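Local coordinates for Stk_08120 (Sulfolobus tokodaii str. 7, PDB 2EJX), which probably serves as a fatty acid carrier of a family specific to thermoacidophiles, with a Bet v 1-like fold, at residues I130-E133 against R134-R137. Residues are numbered along the deposited sequence; the frame is centred on the assembly and turned at random.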
ATOM      1  N   ILE A 130       1.966  -9.239   9.449  1.00 19.42           N
ATOM      2  CA  ILE A 130       2.636 -10.118   8.505  1.00 20.06           C
ATOM      3  C   ILE A 130       2.637 -11.548   8.999  1.00 20.30           C
ATOM      4  O   ILE A 130       2.546 -12.466   8.206  1.00 21.07           O
ATOM      5  CB  ILE A 130       4.091  -9.672   8.251  1.00 18.54           C
ATOM      6  CG1 ILE A 130       4.149  -8.272   7.565  1.00 20.78           C
ATOM      7  CG2 ILE A 130       4.904 -10.808   7.475  1.00 21.29           C
ATOM      8  CD1 ILE A 130       3.714  -8.245   6.012  1.00 18.90           C
ATOM      9  N   ARG A 131       2.748 -11.752  10.307  1.00 21.77           N
ATOM     10  CA  ARG A 131       2.719 -13.113  10.838  1.00 22.11           C
ATOM     11  C   ARG A 131       1.398 -13.801  10.459  1.00 21.45           C
ATOM     12  O   ARG A 131       1.381 -14.945   9.985  1.00 22.22           O
ATOM     13  CB  ARG A 131       2.867 -13.100  12.332  1.00 21.80           C
ATOM     14  CG  ARG A 131       2.990 -14.481  12.928  1.00 30.03           C
ATOM     15  CD  ARG A 131       3.161 -14.402  14.449  1.00 37.14           C
ATOM     16  NE  ARG A 131       1.960 -13.853  15.067  1.00 41.69           N
ATOM     17  CZ  ARG A 131       0.883 -14.567  15.375  1.00 42.15           C
ATOM     18  NH1 ARG A 131       0.852 -15.874  15.150  1.00 42.89           N
ATOM     19  NH2 ARG A 131      -0.167 -13.966  15.905  1.00 43.17           N
ATOM     20  N   LEU A 132       0.312 -13.089  10.679  1.00 21.34           N
ATOM     21  CA  LEU A 132      -1.024 -13.567  10.250  1.00 21.72           C
ATOM     22  C   LEU A 132      -1.158 -13.755   8.726  1.00 21.19           C
ATOM     23  O   LEU A 132      -1.759 -14.748   8.285  1.00 21.82           O
ATOM     24  CB  LEU A 132      -2.106 -12.604  10.792  1.00 21.63           C
ATOM     25  CG  LEU A 132      -2.278 -12.715  12.300  1.00 23.07           C
ATOM     26  CD1 LEU A 132      -3.252 -11.614  12.776  1.00 23.53           C
ATOM     27  CD2 LEU A 132      -2.817 -14.088  12.730  1.00 23.23           C
ATOM     28  N   GLU A 133      -0.629 -12.814   7.929  1.00 21.01           N
ATOM     29  CA  GLU A 133      -0.598 -12.986   6.462  1.00 21.74           C
ATOM     30  C   GLU A 133       0.139 -14.263   6.073  1.00 21.98           C
ATOM     31  O   GLU A 133      -0.295 -15.006   5.232  1.00 21.01           O
ATOM     32  CB  GLU A 133       0.034 -11.742   5.767  1.00 22.63           C
ATOM     33  CG  GLU A 133      -0.877 -10.490   5.810  1.00 20.90           C
ATOM     34  CD  GLU A 133      -2.182 -10.724   5.010  1.00 26.96           C
ATOM     35  OE1 GLU A 133      -2.219 -11.524   4.046  1.00 25.59           O
ATOM     36  OE2 GLU A 133      -3.176 -10.102   5.383  1.00 29.98           O
ATOM     37  N   ARG A 134       1.281 -14.498   6.689  1.00 21.70           N
ATOM     38  CA  ARG A 134       2.056 -15.698   6.403  1.00 22.01           C
ATOM     39  C   ARG A 134       1.338 -17.015   6.713  1.00 23.54           C
ATOM     40  O   ARG A 134       1.513 -18.031   6.008  1.00 24.92           O
ATOM     41  CB  ARG A 134       3.350 -15.615   7.187  1.00 20.74           C
ATOM     42  CG  ARG A 134       4.282 -14.595   6.561  1.00 18.81           C
ATOM     43  CD  ARG A 134       5.645 -14.626   7.280  1.00 19.94           C
ATOM     44  NE  ARG A 134       6.423 -15.769   6.802  1.00 23.88           N
ATOM     45  CZ  ARG A 134       7.719 -15.969   7.055  1.00 26.64           C
ATOM     46  NH1 ARG A 134       8.368 -15.108   7.812  1.00 28.07           N
ATOM     47  NH2 ARG A 134       8.362 -17.038   6.549  1.00 27.31           N
ATOM     48  N   ILE A 135       0.571 -17.017   7.792  1.00 24.42           N
ATOM     49  CA  ILE A 135      -0.145 -18.229   8.216  1.00 25.23           C
ATOM     50  C   ILE A 135      -1.190 -18.503   7.131  1.00 26.00           C
ATOM     51  O   ILE A 135      -1.322 -19.641   6.630  1.00 26.86           O
ATOM     52  CB  ILE A 135      -0.805 -18.105   9.635  1.00 25.60           C
ATOM     53  CG1 ILE A 135       0.243 -18.122  10.754  1.00 24.58           C
ATOM     54  CG2 ILE A 135      -1.774 -19.305   9.871  1.00 23.52           C
ATOM     55  CD1 ILE A 135      -0.272 -17.563  12.076  1.00 26.58           C
ATOM     56  N   LYS A 136      -1.881 -17.451   6.708  1.00 25.49           N
ATOM     57  CA  LYS A 136      -2.959 -17.595   5.711  1.00 26.59           C
ATOM     58  C   LYS A 136      -2.412 -17.937   4.327  1.00 26.75           C
ATOM     59  O   LYS A 136      -3.006 -18.752   3.598  1.00 27.04           O
ATOM     60  CB  LYS A 136      -3.794 -16.328   5.652  1.00 26.15           C
ATOM     61  CG  LYS A 136      -4.839 -16.328   4.541  1.00 32.11           C
ATOM     62  CD  LYS A 136      -5.327 -14.879   4.239  1.00 38.89           C
ATOM     63  CE  LYS A 136      -4.188 -13.994   3.696  1.00 41.76           C
ATOM     64  NZ  LYS A 136      -4.647 -12.856   2.809  1.00 41.88           N
ATOM     65  N   ARG A 137      -1.292 -17.317   3.946  1.00 26.95           N
ATOM     66  CA  ARG A 137      -0.681 -17.552   2.609  1.00 25.89           C
ATOM     67  C   ARG A 137       0.194 -18.776   2.505  1.00 27.04           C
ATOM     68  O   ARG A 137       0.570 -19.167   1.373  1.00 27.40           O
ATOM     69  CB  ARG A 137       0.138 -16.310   2.144  1.00 26.08           C
ATOM     70  CG  ARG A 137      -0.671 -15.087   2.043  1.00 25.84           C
ATOM     71  CD  ARG A 137       0.178 -13.808   2.117  1.00 27.34           C
ATOM     72  NE  ARG A 137      -0.676 -12.611   2.016  1.00 27.10           N
ATOM     73  CZ  ARG A 137      -1.022 -12.008   0.870  1.00 25.05           C
ATOM     74  NH1 ARG A 137      -0.562 -12.444  -0.294  1.00 24.56           N
ATOM     75  NH2 ARG A 137      -1.821 -10.945   0.896  1.00 25.65           N
TER
HETATM   76  O   HOH W   1      -4.301  -9.430   2.429  1.00 37.56           O
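Glu133 meets Lys136 and Arg137 in a salt-bridge network on the last turns of helix 105-137 at the protein surface, an example of how side chains three and four residues apart share one helix face. One carboxylate oxygen takes both cations: OE1 of Glu133 lies 2.8 Å from NE of Arg137 and 3.0 Å from NZ of Lys136, the lysine bond being weak. The NE bond is fairly straight (159° at the hydrogen) and reaches OE1 on its anti side, near the guanidinium plane, although the two flat groups are turned 54° apart; NH2 of Arg137 adds a weak bond to OE1 of Glu133 at 3.2 Å. Glu133 bends at chi2 (-64°), which brings OE1 within bonding distance of both cations, and a water bridges its OE2 to NH2 of Arg137, weakly at the arginine. Beneath runs regular alpha-helical bonding, with N of Arg137 2.8 Å from O of Glu133. This long C-terminal helix and helices 17-24 and 27-34 accompany a seven-stranded antiparallel sheet, as in the Bet v 1-like (helix-grip) fold. Ile130 packs on Val20 and Ile23, Arg137 touches Phe29, and its NH1 forms a salt bridge with Asp26, between the two shorter helices. With an alanine here instead of Arg137, OE1 of Glu133 would be likely to lose its straighter bond, keeping the weak one from Lys136, and Asp26 a charge partner. One turn back, CG2 of Ile130 rests 3.9 Å from CD of Arg134, whose NH1 hydrogen-bonds to OE1 of Gln15 and whose NE forms a salt bridge with OXT of Ile139.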